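Local coordinates for protein putative Nudix hydrolase DR_0079 (Deinococcus radiodurans, PDB 2O5F) that hydrolyses nucleoside di- and triphosphates to monophosphates in a magnesium-dependent reaction, with a marked preference for CDP and CTP, at residues L41-S44 and Q45-W49; A71-S74 and G75-Y78; R83-A86 and R87-L90. All blocks are in the same frame, centred on the assembly; numbering follows the deposited sequence.

The three contacts follow one another along the chain, all within the Nudix domain. Contacts 2 and 3 belong to the Nudix box: contact 2 is the loop before its helix and contact 3 is residues 83-90 of that helix. Their centres are about 14 Å apart, and R84 of contact 3 joins them through a salt bridge from NE to E76 OE2 (2.9 Å). Contact 3 holds E85 and E89, the probable magnesium ligands. Contact 1 is a hairpin turn on the other side of the chain's centre from contact 2, about 27 Å away between centres. It reaches contact 3 through W49, whose CZ3 lies 3.5 Å from L90 CD2.

Contact 1. Residues L41-S44 and Q45-W49; sequences LRNS and QGQLW
L41-S44 and Q45-W49 run antiparallel round a type I beta turn from N43 to G46, forming a beta hairpin whose single bridge, R42 with L48, is a non-hydrogen-bonded pair. Backbone bonds flank this pair. W49 N donates to L41 O at 2.9 Å, and N43 N donates to Q47 O. The turn itself is closed by G46 N donating to N43 O (3.2 Å). G46 has the positive phi that glycine tolerates well.

N43 carries most of the side-chain contact. A chi1 of 62° tucks its CG in against both backbone neighbours, which folds the amide back over the turn. OD1 accepts two backbone N-H groups from opposite faces of its plane. Q45 N reaches N43 OD1 at 2.8 Å, closing an Asx turn. Q47 N reaches N43 OD1 at 2.9 Å and makes the straighter bond of the two, with 164° at the hydrogen. The other end of the same amide is also used. N43 ND2 donates to Q47 OE1 at 3.0 Å, within its own amide plane and on an oxygen lone pair. These three bonds fix the rotation of the amide. The Q45 amide stacks on it with planes only 8° apart.

On the strand pair, L48 CD2 lies against R42 CB at 3.7 Å. The R42 guanidinium points on to a salt bridge with E120. L41 CD2 meets W49 CB at 3.9 Å.

The hairpin links strand 35-42 to strand 48-52. R42 also bonds through its backbone to L121 of strand 115-122, and L48 to L140 of strand 136-140. W139 of that last strand meets the W49 ring edge-to-face and touches L41, N43 and Q47.

Contact 2. Residues A71-S74 and G75-Y78; sequences AVQS and GETY
The E76 side chain folds back across the loop toward V72 and Q73, in the part of the Nudix box that leads from strand 68-71 into helix 78-90. Its CG lies anti to the backbone N (chi1 -171°) and the chain stays extended. This carries the carboxylate across to the backbone N of Q73. E76 OE1 accepts Q73 N at 2.9 Å, on its anti side and with the donor 30° out of the carboxylate plane. The Q73 side chain crosses that of E76 at a slant, and Q73 CB is 3.6 Å from E76 OE1. OE2 is engaged in a salt bridge with R84 of the helix, so both carboxylate oxygens have partners.

A second bond closes the same loop. E76 N donates to Q73 O at 2.8 Å across a type II beta turn from Q73 to E76. G75 takes the third place in this turn, with the positive phi that suits glycine there. D10 accepts G75 N and is hydrogen-bonded to S74 OG.

V72 and Y78 cross at about a right angle. The Y78 side chain touches strands 35-42 and 115-122, and its OH bonds to D16. V72 divides its two methyls: V72 CG2 meets Y78 CD1 at 4.1 Å, while V72 CG1 rests 3.3 Å from E76 O.

Contact 3. Residues R83-A86 and R87-L90; sequences RREA and REEL
E85 turns twice, at chi1 (-65°) and chi2 (-75°), and this curls its carboxylate along the helix toward E88 and E89. In E88 a chi1 of 69° turns the extended chain back toward R84 and E85. The E85 and E88 side chains then lie side by side. E85 OE2 is 2.5 Å from E88 OE1, a very close approach of two acidic groups. R84 NH1 makes a weak hydrogen bond within a salt bridge to E85 OE1 (3.1 Å), and a longer salt bridge to E88 OE1 (3.5 Å). E88 OE1 lies near the edge of the guanidinium, whose plane is almost perpendicular to the carboxylate. R84, also held by E76 and by A71 O, is probably fixed in place by them.

This is the acidic part of the Nudix-box helix. E85 and E89 are the probable magnesium ligands. Their side chains run at a slant to each other, and E89 CD stands 3.4 Å from E85 OE2. E89 OE1 also accepts G69 N from strand 68-71.

The helix backbone bonds are regular, such as E89 N to E85 O at 2.9 Å. R83 and R87 lie alongside each other, with D95 and E79 paired to R83, and E93 to R87.

Contact 1. Residues L41-S44 and Q45-W49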
loop_
_atom_site.group_PDB
_atom_site.type_symbol
_atom_site.label_atom_id
_atom_site.label_comp_id
_atom_site.label_asym_id
_atom_site.label_seq_id
_atom_site.Cartn_x
_atom_site.Cartn_y
_atom_site.Cartn_z
ATOM N N LEU A 41 -7.444 1.531 -5.036
ATOM C CA LEU A 41 -8.090 1.711 -6.326
ATOM C C LEU A 41 -9.559 1.927 -5.962
ATOM O O LEU A 41 -10.191 1.038 -5.391
ATOM C CB LEU A 41 -7.939 0.441 -7.163
ATOM C CG LEU A 41 -8.642 0.414 -8.523
ATOM C CD1 LEU A 41 -7.974 1.414 -9.461
ATOM C CD2 LEU A 41 -8.566 -0.989 -9.114
ATOM N N ARG A 42 -10.104 3.103 -6.266
ATOM C CA ARG A 42 -11.503 3.375 -5.941
ATOM C C ARG A 42 -12.335 3.653 -7.188
ATOM O O ARG A 42 -11.922 4.412 -8.067
ATOM C CB ARG A 42 -11.618 4.568 -4.982
ATOM C CG ARG A 42 -13.048 4.834 -4.520
ATOM C CD ARG A 42 -13.153 6.090 -3.672
ATOM N NE ARG A 42 -12.652 7.258 -4.390
ATOM C CZ ARG A 42 -12.716 8.505 -3.935
ATOM N NH1 ARG A 42 -13.265 8.757 -2.752
ATOM N NH2 ARG A 42 -12.224 9.502 -4.660
ATOM N N ASN A 43 -13.510 3.037 -7.264
ATOM C CA ASN A 43 -14.376 3.238 -8.415
ATOM C C ASN A 43 -15.358 4.389 -8.195
ATOM O O ASN A 43 -15.306 5.082 -7.182
ATOM C CB ASN A 43 -15.128 1.947 -8.769
ATOM C CG ASN A 43 -16.062 1.462 -7.663
ATOM O OD1 ASN A 43 -16.458 2.218 -6.778
ATOM N ND2 ASN A 43 -16.434 0.181 -7.730
ATOM N N SER A 44 -16.254 4.585 -9.156
ATOM C CA SER A 44 -17.228 5.665 -9.078
ATOM C C SER A 44 -18.345 5.355 -8.088
ATOM O O SER A 44 -19.195 6.200 -7.815
ATOM C CB SER A 44 -17.810 5.927 -10.466
ATOM O OG SER A 44 -18.308 4.739 -11.034
ATOM N N GLN A 45 -18.335 4.138 -7.552
ATOM C CA GLN A 45 -19.334 3.711 -6.583
ATOM C C GLN A 45 -18.831 3.913 -5.154
ATOM O O GLN A 45 -19.539 3.626 -4.195
ATOM C CB GLN A 45 -19.677 2.236 -6.825
ATOM C CG GLN A 45 -20.545 1.990 -8.060
ATOM C CD GLN A 45 -20.157 0.720 -8.815
ATOM O OE1 GLN A 45 -19.376 0.762 -9.776
ATOM N NE2 GLN A 45 -20.690 -0.418 -8.373
ATOM N N GLY A 46 -17.608 4.416 -5.018
ATOM C CA GLY A 46 -17.047 4.635 -3.697
ATOM C C GLY A 46 -16.518 3.366 -3.045
ATOM O O GLY A 46 -16.326 3.317 -1.831
ATOM N N GLN A 47 -16.287 2.336 -3.851
ATOM C CA GLN A 47 -15.766 1.068 -3.348
ATOM C C GLN A 47 -14.269 0.980 -3.642
ATOM O O GLN A 47 -13.783 1.565 -4.603
ATOM C CB GLN A 47 -16.483 -0.098 -4.030
ATOM C CG GLN A 47 -17.982 -0.142 -3.775
ATOM C CD GLN A 47 -18.683 -1.123 -4.690
ATOM O OE1 GLN A 47 -18.489 -1.097 -5.906
ATOM N NE2 GLN A 47 -19.513 -1.986 -4.117
ATOM N N LEU A 48 -13.547 0.247 -2.804
ATOM C CA LEU A 48 -12.113 0.067 -2.988
ATOM C C LEU A 48 -11.878 -1.377 -3.439
ATOM O O LEU A 48 -12.526 -2.294 -2.934
ATOM C CB LEU A 48 -11.384 0.324 -1.663
ATOM C CG LEU A 48 -11.696 1.627 -0.915
ATOM C CD1 LEU A 48 -10.942 1.635 0.413
ATOM C CD2 LEU A 48 -11.297 2.841 -1.758
ATOM N N TRP A 49 -10.977 -1.598 -4.393
ATOM C CA TRP A 49 -10.731 -2.971 -4.827
ATOM C C TRP A 49 -9.733 -3.564 -3.849
ATOM O O TRP A 49 -8.563 -3.177 -3.816
ATOM C CB TRP A 49 -10.166 -3.031 -6.242
ATOM C CG TRP A 49 -10.159 -4.434 -6.801
ATOM C CD1 TRP A 49 -11.231 -5.139 -7.267
ATOM C CD2 TRP A 49 -9.025 -5.309 -6.913
ATOM N NE1 TRP A 49 -10.835 -6.402 -7.666
ATOM C CE2 TRP A 49 -9.488 -6.531 -7.454
ATOM C CE3 TRP A 49 -7.662 -5.177 -6.605
ATOM C CZ2 TRP A 49 -8.640 -7.616 -7.692
ATOM C CZ3 TRP A 49 -6.812 -6.263 -6.848
ATOM C CH2 TRP A 49 -7.312 -7.465 -7.385
#

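Contact 2. Residues A71-S74 and G75-Y78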
loop_
_atom_site.group_PDB
_atom_site.type_symbol
_atom_site.label_atom_id
_atom_site.label_comp_id
_atom_site.label_asym_id
_atom_site.label_seq_id
_atom_site.Cartn_x
_atom_site.Cartn_y
_atom_site.Cartn_z
ATOM N N ALA A 71 7.538 -2.096 -0.550
ATOM C CA ALA A 71 8.648 -1.290 -0.077
ATOM C C ALA A 71 9.285 -0.493 -1.207
ATOM O O ALA A 71 9.329 -0.944 -2.350
ATOM C CB ALA A 71 9.696 -2.188 0.584
ATOM N N VAL A 72 9.774 0.697 -0.878
ATOM C CA VAL A 72 10.439 1.557 -1.850
ATOM C C VAL A 72 11.900 1.107 -1.906
ATOM O O VAL A 72 12.558 0.986 -0.868
ATOM C CB VAL A 72 10.409 3.039 -1.415
ATOM C CG1 VAL A 72 11.079 3.906 -2.465
ATOM C CG2 VAL A 72 8.977 3.490 -1.180
ATOM N N GLN A 73 12.408 0.856 -3.106
ATOM C CA GLN A 73 13.790 0.413 -3.252
ATOM C C GLN A 73 14.782 1.557 -3.127
ATOM O O GLN A 73 14.472 2.699 -3.464
ATOM C CB GLN A 73 13.983 -0.284 -4.598
ATOM C CG GLN A 73 13.137 -1.528 -4.759
ATOM C CD GLN A 73 13.394 -2.242 -6.066
ATOM O OE1 GLN A 73 12.695 -3.197 -6.411
ATOM N NE2 GLN A 73 14.402 -1.787 -6.805
ATOM N N SER A 74 15.978 1.239 -2.645
ATOM C CA SER A 74 17.019 2.247 -2.474
ATOM C C SER A 74 17.225 3.082 -3.733
ATOM O O SER A 74 17.390 2.543 -4.826
ATOM C CB SER A 74 18.346 1.587 -2.093
ATOM O OG SER A 74 19.373 2.554 -1.996
ATOM N N GLY A 75 17.216 4.400 -3.563
ATOM C CA GLY A 75 17.420 5.305 -4.682
ATOM C C GLY A 75 16.150 5.623 -5.445
ATOM O O GLY A 75 16.136 6.474 -6.335
ATOM N N GLU A 76 15.072 4.942 -5.084
ATOM C CA GLU A 76 13.794 5.122 -5.746
ATOM C C GLU A 76 12.928 6.155 -5.027
ATOM O O GLU A 76 12.981 6.286 -3.806
ATOM C CB GLU A 76 13.092 3.768 -5.788
ATOM C CG GLU A 76 11.838 3.678 -6.609
ATOM C CD GLU A 76 11.309 2.252 -6.628
ATOM O OE1 GLU A 76 11.124 1.671 -5.535
ATOM O OE2 GLU A 76 11.080 1.711 -7.731
ATOM N N THR A 77 12.146 6.910 -5.786
ATOM C CA THR A 77 11.267 7.888 -5.167
ATOM C C THR A 77 9.933 7.182 -4.900
ATOM O O THR A 77 9.703 6.083 -5.401
ATOM C CB THR A 77 11.025 9.081 -6.090
ATOM O OG1 THR A 77 10.356 10.118 -5.364
ATOM C CG2 THR A 77 10.178 8.665 -7.255
ATOM N N TYR A 78 9.063 7.811 -4.116
ATOM C CA TYR A 78 7.765 7.227 -3.798
ATOM C C TYR A 78 6.941 6.951 -5.055
ATOM O O TYR A 78 6.371 5.871 -5.203
ATOM C CB TYR A 78 6.979 8.153 -2.861
ATOM C CG TYR A 78 7.440 8.131 -1.410
ATOM C CD1 TYR A 78 7.079 7.087 -0.561
ATOM C CD2 TYR A 78 8.219 9.162 -0.886
ATOM C CE1 TYR A 78 7.471 7.068 0.780
ATOM C CE2 TYR A 78 8.626 9.159 0.451
ATOM C CZ TYR A 78 8.246 8.114 1.276
ATOM O OH TYR A 78 8.623 8.117 2.593
#

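Contact 3. Residues R83-A86 and R87-L90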
loop_
_atom_site.group_PDB
_atom_site.type_symbol
_atom_site.label_atom_id
_atom_site.label_comp_id
_atom_site.label_asym_id
_atom_site.label_seq_id
_atom_site.Cartn_x
_atom_site.Cartn_y
_atom_site.Cartn_z
ATOM N N ARG A 83 4.562 3.337 -9.256
ATOM C CA ARG A 83 4.414 2.897 -10.639
ATOM C C ARG A 83 4.872 1.452 -10.809
ATOM O O ARG A 83 4.245 0.670 -11.526
ATOM C CB ARG A 83 5.212 3.798 -11.586
ATOM C CG ARG A 83 5.047 3.398 -13.043
ATOM C CD ARG A 83 5.754 4.349 -13.991
ATOM N NE ARG A 83 5.156 5.683 -14.007
ATOM C CZ ARG A 83 5.603 6.716 -13.301
ATOM N NH1 ARG A 83 6.661 6.580 -12.511
ATOM N NH2 ARG A 83 4.995 7.891 -13.390
ATOM N N ARG A 84 5.963 1.097 -10.138
ATOM C CA ARG A 84 6.506 -0.253 -10.223
ATOM C C ARG A 84 5.588 -1.309 -9.611
ATOM O O ARG A 84 5.309 -2.331 -10.238
ATOM C CB ARG A 84 7.889 -0.296 -9.556
ATOM C CG ARG A 84 8.523 -1.681 -9.479
ATOM C CD ARG A 84 9.931 -1.624 -8.881
ATOM N NE ARG A 84 9.988 -0.966 -7.572
ATOM C CZ ARG A 84 9.473 -1.463 -6.450
ATOM N NH1 ARG A 84 8.848 -2.634 -6.456
ATOM N NH2 ARG A 84 9.600 -0.797 -5.312
ATOM N N GLU A 85 5.120 -1.072 -8.391
ATOM C CA GLU A 85 4.239 -2.031 -7.720
ATOM C C GLU A 85 2.883 -2.167 -8.422
ATOM O O GLU A 85 2.334 -3.261 -8.504
ATOM C CB GLU A 85 4.018 -1.629 -6.259
ATOM C CG GLU A 85 5.269 -1.677 -5.382
ATOM C CD GLU A 85 5.688 -3.094 -5.001
ATOM O OE1 GLU A 85 6.714 -3.245 -4.300
ATOM O OE2 GLU A 85 4.999 -4.059 -5.400
ATOM N N ALA A 86 2.346 -1.058 -8.915
ATOM C CA ALA A 86 1.063 -1.091 -9.603
ATOM C C ALA A 86 1.143 -1.968 -10.841
ATOM O O ALA A 86 0.219 -2.719 -11.138
ATOM C CB ALA A 86 0.624 0.322 -9.993
ATOM N N ARG A 87 2.240 -1.882 -11.579
ATOM C CA ARG A 87 2.334 -2.704 -12.773
ATOM C C ARG A 87 2.665 -4.164 -12.481
ATOM O O ARG A 87 2.160 -5.053 -13.159
ATOM C CB ARG A 87 3.339 -2.107 -13.758
ATOM C CG ARG A 87 4.757 -2.050 -13.273
ATOM C CD ARG A 87 5.520 -1.044 -14.109
ATOM N NE ARG A 87 5.264 -1.219 -15.535
ATOM C CZ ARG A 87 5.548 -0.299 -16.451
ATOM N NH1 ARG A 87 6.093 0.855 -16.080
ATOM N NH2 ARG A 87 5.291 -0.531 -17.734
ATOM N N GLU A 88 3.484 -4.431 -11.466
ATOM C CA GLU A 88 3.812 -5.819 -11.163
ATOM C C GLU A 88 2.719 -6.576 -10.406
ATOM O O GLU A 88 2.624 -7.793 -10.521
ATOM C CB GLU A 88 5.127 -5.914 -10.387
ATOM C CG GLU A 88 5.071 -5.368 -8.981
ATOM C CD GLU A 88 6.362 -5.606 -8.213
ATOM O OE1 GLU A 88 6.451 -5.151 -7.054
ATOM O OE2 GLU A 88 7.286 -6.248 -8.761
ATOM N N GLU A 89 1.891 -5.870 -9.641
ATOM C CA GLU A 89 0.832 -6.531 -8.888
ATOM C C GLU A 89 -0.537 -6.470 -9.569
ATOM O O GLU A 89 -1.296 -7.437 -9.524
ATOM C CB GLU A 89 0.706 -5.925 -7.484
ATOM C CG GLU A 89 2.000 -5.918 -6.666
ATOM C CD GLU A 89 1.814 -5.325 -5.276
ATOM O OE1 GLU A 89 1.247 -4.210 -5.162
ATOM O OE2 GLU A 89 2.252 -5.965 -4.293
ATOM N N LEU A 90 -0.853 -5.341 -10.194
ATOM C CA LEU A 90 -2.163 -5.184 -10.827
ATOM C C LEU A 90 -2.113 -5.045 -12.337
ATOM O O LEU A 90 -3.158 -4.939 -12.978
ATOM C CB LEU A 90 -2.872 -3.951 -10.251
ATOM C CG LEU A 90 -3.117 -3.844 -8.740
ATOM C CD1 LEU A 90 -4.007 -2.624 -8.475
ATOM C CD2 LEU A 90 -3.805 -5.102 -8.212
#